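Local coordinates for stage 0 sporulation protein A homolog (Desulfitobacterium hafniense, PDB 3MJQ) that may take part in regulating sporulation under nutritional stress as a multidomain response regulator, represented here by its PAS domain, at residues Asp10-Tyr23 and Trp94-Asp106. The protein carries 1 engineered substitution. Residues are numbered along the deposited sequence; the frame is centred on the assembly and turned at random.
Sequences DMILIINREGRLLY and WHNEPCLFAIIKD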
# COMPACT_ATOMS: atom_id res chain seq x y z
N ASP A 10 5.12 1.02 -8.23
CA ASP A 10 5.95 0.63 -7.10
C ASP A 10 5.92 -0.88 -6.88
O ASP A 10 4.91 -1.54 -7.12
CB ASP A 10 5.47 1.33 -5.83
CG ASP A 10 5.94 2.77 -5.75
OD1 ASP A 10 6.24 3.37 -6.80
OD2 ASP A 10 5.99 3.30 -4.62
N MSE A 11 7.05 -1.41 -6.41
CA MSE A 11 7.20 -2.83 -6.15
C MSE A 11 6.38 -3.28 -4.94
O MSE A 11 6.46 -2.70 -3.85
CB MSE A 11 8.68 -3.18 -5.95
CG MSE A 11 9.58 -2.90 -7.14
SE MSE A 11 11.47 -3.11 -6.69
CE MSE A 11 11.76 -1.36 -5.85
N ILE A 12 5.57 -4.31 -5.15
CA ILE A 12 4.74 -4.84 -4.10
C ILE A 12 5.02 -6.30 -3.98
O ILE A 12 5.01 -7.02 -4.96
CB ILE A 12 3.24 -4.68 -4.41
CG1 ILE A 12 2.83 -3.21 -4.30
CG2 ILE A 12 2.42 -5.53 -3.43
CD1 ILE A 12 1.40 -2.96 -4.73
N LEU A 13 5.27 -6.71 -2.75
CA LEU A 13 5.56 -8.10 -2.43
C LEU A 13 4.74 -8.45 -1.21
O LEU A 13 4.39 -7.58 -0.41
CB LEU A 13 7.03 -8.28 -2.07
CG LEU A 13 8.14 -7.85 -3.04
CD1 LEU A 13 9.49 -7.97 -2.34
CD2 LEU A 13 8.13 -8.72 -4.30
N ILE A 14 4.41 -9.73 -1.09
CA ILE A 14 3.71 -10.21 0.08
C ILE A 14 4.68 -11.30 0.52
O ILE A 14 5.00 -12.19 -0.25
CB ILE A 14 2.32 -10.81 -0.26
CG1 ILE A 14 1.27 -9.71 -0.39
CG2 ILE A 14 1.86 -11.70 0.87
CD1 ILE A 14 1.25 -9.03 -1.70
N ILE A 15 5.20 -11.21 1.74
CA ILE A 15 6.16 -12.21 2.19
C ILE A 15 5.75 -12.81 3.53
O ILE A 15 5.29 -12.09 4.41
CB ILE A 15 7.59 -11.60 2.26
CG1 ILE A 15 7.69 -10.60 3.41
CG2 ILE A 15 7.89 -10.83 0.97
CD1 ILE A 15 8.25 -11.18 4.66
N ASN A 16 5.92 -14.12 3.66
CA ASN A 16 5.54 -14.84 4.87
C ASN A 16 6.53 -14.75 6.01
O ASN A 16 7.56 -14.08 5.91
CB ASN A 16 5.27 -16.31 4.56
CG ASN A 16 6.51 -17.04 4.10
OD1 ASN A 16 7.54 -16.99 4.75
ND2 ASN A 16 6.40 -17.72 2.97
N ARG A 17 6.22 -15.45 7.09
CA ARG A 17 7.05 -15.47 8.29
C ARG A 17 8.47 -16.00 8.02
O ARG A 17 9.42 -15.58 8.68
CB ARG A 17 6.37 -16.34 9.35
CG ARG A 17 6.87 -16.10 10.74
CD ARG A 17 5.72 -15.77 11.67
NE ARG A 17 6.19 -15.25 12.95
CZ ARG A 17 5.40 -14.81 13.92
NH1 ARG A 17 4.08 -14.82 13.75
NH2 ARG A 17 5.92 -14.35 15.05
N GLU A 18 8.59 -16.91 7.06
CA GLU A 18 9.87 -17.52 6.69
C GLU A 18 10.67 -16.72 5.69
O GLU A 18 11.77 -17.13 5.31
CB GLU A 18 9.65 -18.92 6.11
CG GLU A 18 9.84 -20.04 7.10
CD GLU A 18 10.57 -21.21 6.46
OE1 GLU A 18 10.34 -21.46 5.26
OE2 GLU A 18 11.37 -21.87 7.16
N GLY A 19 10.11 -15.61 5.23
CA GLY A 19 10.82 -14.78 4.28
C GLY A 19 10.65 -15.19 2.83
O GLY A 19 11.42 -14.77 1.97
N ARG A 20 9.66 -16.02 2.55
CA ARG A 20 9.43 -16.42 1.17
C ARG A 20 8.46 -15.46 0.48
O ARG A 20 7.57 -14.89 1.12
CB ARG A 20 8.92 -17.87 1.10
CG ARG A 20 9.99 -18.94 1.34
CD ARG A 20 11.30 -18.60 0.62
NE ARG A 20 12.03 -19.78 0.17
CZ ARG A 20 11.70 -20.51 -0.89
NH1 ARG A 20 10.64 -20.19 -1.62
NH2 ARG A 20 12.43 -21.57 -1.23
N LEU A 21 8.64 -15.28 -0.82
CA LEU A 21 7.80 -14.38 -1.60
C LEU A 21 6.49 -14.97 -2.09
O LEU A 21 6.44 -15.57 -3.17
CB LEU A 21 8.59 -13.82 -2.79
CG LEU A 21 9.38 -12.52 -2.60
CD1 LEU A 21 10.34 -12.63 -1.42
CD2 LEU A 21 10.14 -12.19 -3.88
N LEU A 22 5.44 -14.78 -1.31
CA LEU A 22 4.11 -15.26 -1.66
C LEU A 22 3.58 -14.56 -2.92
O LEU A 22 3.02 -15.21 -3.80
CB LEU A 22 3.16 -15.03 -0.49
CG LEU A 22 3.25 -15.97 0.72
CD1 LEU A 22 4.66 -16.48 0.89
CD2 LEU A 22 2.79 -15.23 1.96
N TYR A 23 3.77 -13.25 -2.99
CA TYR A 23 3.32 -12.45 -4.13
C TYR A 23 4.27 -11.33 -4.54
O TYR A 23 4.97 -10.77 -3.71
CB TYR A 23 1.97 -11.81 -3.83
CG TYR A 23 1.51 -10.89 -4.92
CD1 TYR A 23 0.92 -11.39 -6.07
CD2 TYR A 23 1.67 -9.52 -4.80
CE1 TYR A 23 0.51 -10.55 -7.08
CE2 TYR A 23 1.27 -8.66 -5.80
CZ TYR A 23 0.69 -9.18 -6.94
OH TYR A 23 0.26 -8.34 -7.94
N TRP A 94 -2.13 -13.93 4.22
CA TRP A 94 -2.45 -14.27 2.84
C TRP A 94 -3.76 -14.98 2.78
O TRP A 94 -4.80 -14.38 2.45
CB TRP A 94 -1.39 -15.11 2.15
CG TRP A 94 -1.31 -14.65 0.74
CD1 TRP A 94 -1.46 -13.36 0.30
CD2 TRP A 94 -1.09 -15.45 -0.44
NE1 TRP A 94 -1.35 -13.30 -1.07
CE2 TRP A 94 -1.13 -14.57 -1.55
CE3 TRP A 94 -0.88 -16.82 -0.66
CZ2 TRP A 94 -0.94 -15.01 -2.87
CZ3 TRP A 94 -0.69 -17.26 -1.98
CH2 TRP A 94 -0.74 -16.36 -3.07
N HIS A 95 -3.73 -16.26 3.08
CA HIS A 95 -4.95 -16.99 3.15
C HIS A 95 -5.16 -17.22 4.64
O HIS A 95 -6.12 -16.71 5.26
CB HIS A 95 -4.83 -18.27 2.34
CG HIS A 95 -4.87 -18.04 0.86
ND1 HIS A 95 -4.21 -18.86 -0.03
CD2 HIS A 95 -5.46 -17.08 0.12
CE1 HIS A 95 -4.39 -18.41 -1.25
NE2 HIS A 95 -5.15 -17.33 -1.20
N ASN A 96 -4.26 -18.00 5.24
CA ASN A 96 -4.30 -18.28 6.69
C ASN A 96 -3.22 -17.79 7.67
O ASN A 96 -3.50 -17.61 8.86
CB ASN A 96 -4.44 -19.78 6.95
CG ASN A 96 -5.85 -20.23 6.98
OD1 ASN A 96 -6.76 -19.48 7.35
ND2 ASN A 96 -6.07 -21.47 6.57
N GLU A 97 -2.00 -17.58 7.18
CA GLU A 97 -0.88 -17.27 8.07
C GLU A 97 -0.33 -15.88 8.02
O GLU A 97 -0.30 -15.25 6.97
CB GLU A 97 0.23 -18.29 7.80
CG GLU A 97 -0.25 -19.74 7.95
CD GLU A 97 -0.17 -20.25 9.38
OE1 GLU A 97 0.92 -20.74 9.76
OE2 GLU A 97 -1.18 -20.16 10.12
N PRO A 98 0.14 -15.38 9.18
CA PRO A 98 0.70 -14.04 9.31
C PRO A 98 1.78 -13.81 8.26
O PRO A 98 2.66 -14.65 8.05
CB PRO A 98 1.29 -14.05 10.73
CG PRO A 98 0.49 -15.09 11.43
CD PRO A 98 0.37 -16.16 10.41
N CYS A 99 1.70 -12.66 7.59
CA CYS A 99 2.68 -12.30 6.57
C CYS A 99 2.81 -10.78 6.47
O CYS A 99 2.07 -10.04 7.12
CB CYS A 99 2.27 -12.88 5.22
SG CYS A 99 1.08 -11.90 4.32
N LEU A 100 3.74 -10.31 5.66
CA LEU A 100 3.94 -8.88 5.50
C LEU A 100 3.56 -8.40 4.11
O LEU A 100 3.85 -9.05 3.11
CB LEU A 100 5.40 -8.52 5.79
CG LEU A 100 5.74 -7.87 7.14
CD1 LEU A 100 4.75 -8.28 8.19
CD2 LEU A 100 7.15 -8.26 7.55
N PHE A 101 2.86 -7.26 4.06
CA PHE A 101 2.45 -6.65 2.80
C PHE A 101 3.37 -5.46 2.61
O PHE A 101 3.36 -4.52 3.40
CB PHE A 101 1.00 -6.19 2.86
CG PHE A 101 0.56 -5.42 1.65
CD1 PHE A 101 0.70 -5.98 0.38
CD2 PHE A 101 0.00 -4.16 1.77
CE1 PHE A 101 0.30 -5.28 -0.75
CE2 PHE A 101 -0.41 -3.46 0.64
CZ PHE A 101 -0.26 -4.03 -0.62
N ALA A 102 4.16 -5.48 1.54
CA ALA A 102 5.11 -4.41 1.32
C ALA A 102 5.01 -3.69 -0.01
O ALA A 102 4.92 -4.31 -1.07
CB ALA A 102 6.52 -4.94 1.51
N ILE A 103 5.06 -2.37 0.08
CA ILE A 103 5.05 -1.52 -1.09
C ILE A 103 6.39 -0.80 -1.00
O ILE A 103 6.68 -0.10 -0.01
CB ILE A 103 3.86 -0.53 -1.06
CG1 ILE A 103 2.56 -1.33 -0.75
CG2 ILE A 103 3.75 0.21 -2.40
CD1 ILE A 103 1.28 -0.51 -0.76
N ILE A 104 7.22 -1.00 -2.02
CA ILE A 104 8.56 -0.45 -2.05
C ILE A 104 8.82 0.63 -3.09
O ILE A 104 8.58 0.42 -4.29
CB ILE A 104 9.54 -1.58 -2.26
CG1 ILE A 104 9.26 -2.64 -1.20
CG2 ILE A 104 10.98 -1.07 -2.16
CD1 ILE A 104 9.84 -3.98 -1.52
N LYS A 105 9.33 1.78 -2.63
CA LYS A 105 9.66 2.92 -3.49
C LYS A 105 11.15 2.96 -3.86
O LYS A 105 12.03 3.00 -2.99
CB LYS A 105 9.28 4.24 -2.82
CG LYS A 105 9.58 5.47 -3.68
CD LYS A 105 9.15 6.77 -3.01
CE LYS A 105 9.57 7.96 -3.86
NZ LYS A 105 9.44 9.21 -3.09
N ASP A 106 11.43 2.92 -5.16
CA ASP A 106 12.80 2.99 -5.62
C ASP A 106 13.27 4.43 -5.36
O ASP A 106 12.73 5.37 -5.93
CB ASP A 106 12.86 2.68 -7.11
CG ASP A 106 14.23 2.91 -7.69
OD1 ASP A 106 15.10 3.41 -6.96
OD2 ASP A 106 14.42 2.60 -8.88
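Phe101 CG stands anti to the backbone N (chi1 174°), which lays the CD1-CE1 side of the ring against Ile12, whose CG2 branch is likewise anti to its backbone N, and against Ile14, which brings up its CG1-CD1 arm from beside the backbone N. The two segments are neighbouring strands, 11-16 and 98-106, of the five-stranded antiparallel sheet of the PAS fold, in which the first strand of the domain lies beside the last. CD1 of Ile14 meets the edge of the Phe101 ring, 3.7 Å from CD1 of the phenyl group, while Ile12 CG2 comes obliquely to Phe101 CE1. The other branch of Ile14, CG2, lies 3.5 Å from Cys99 SG and also reaches Trp94 CD1, so one isoleucine is wedged between three side chains. This face, which continues through Ile103, is packed against the second subunit: Ile14 and Trp94 touch its Phe4, and Phe101 its Ile8.

On the opposite face Met11 (selenomethionine), Leu13 and Ile15 pair with Ile104, Ala102 and Leu100 beneath two helices of the domain. Helix 27-32 covers Met11 and Leu13, and helix 53-65 covers Ile15 and Leu100. Met11 CE comes to 3.8 Å from Ile104 CG2, and Ile15 CG1 lies alongside Leu100 CB.

Between the faces, the hydrogen-bonded pairs Leu13-Ala102 and Ile15-Leu100 each exchange two backbone bonds; at Met11-Ile104 one of the two is weak. A type I turn from Asn16 to Gly19 leads back toward Leu22 and Tyr23, which both face Ile14 in a classic beta bulge. There Leu22 CB sits over the centre of the Trp94 indole, 4.2 Å above its plane, and Leu22 CD2 reaches 4.1 Å from Cys99 CB.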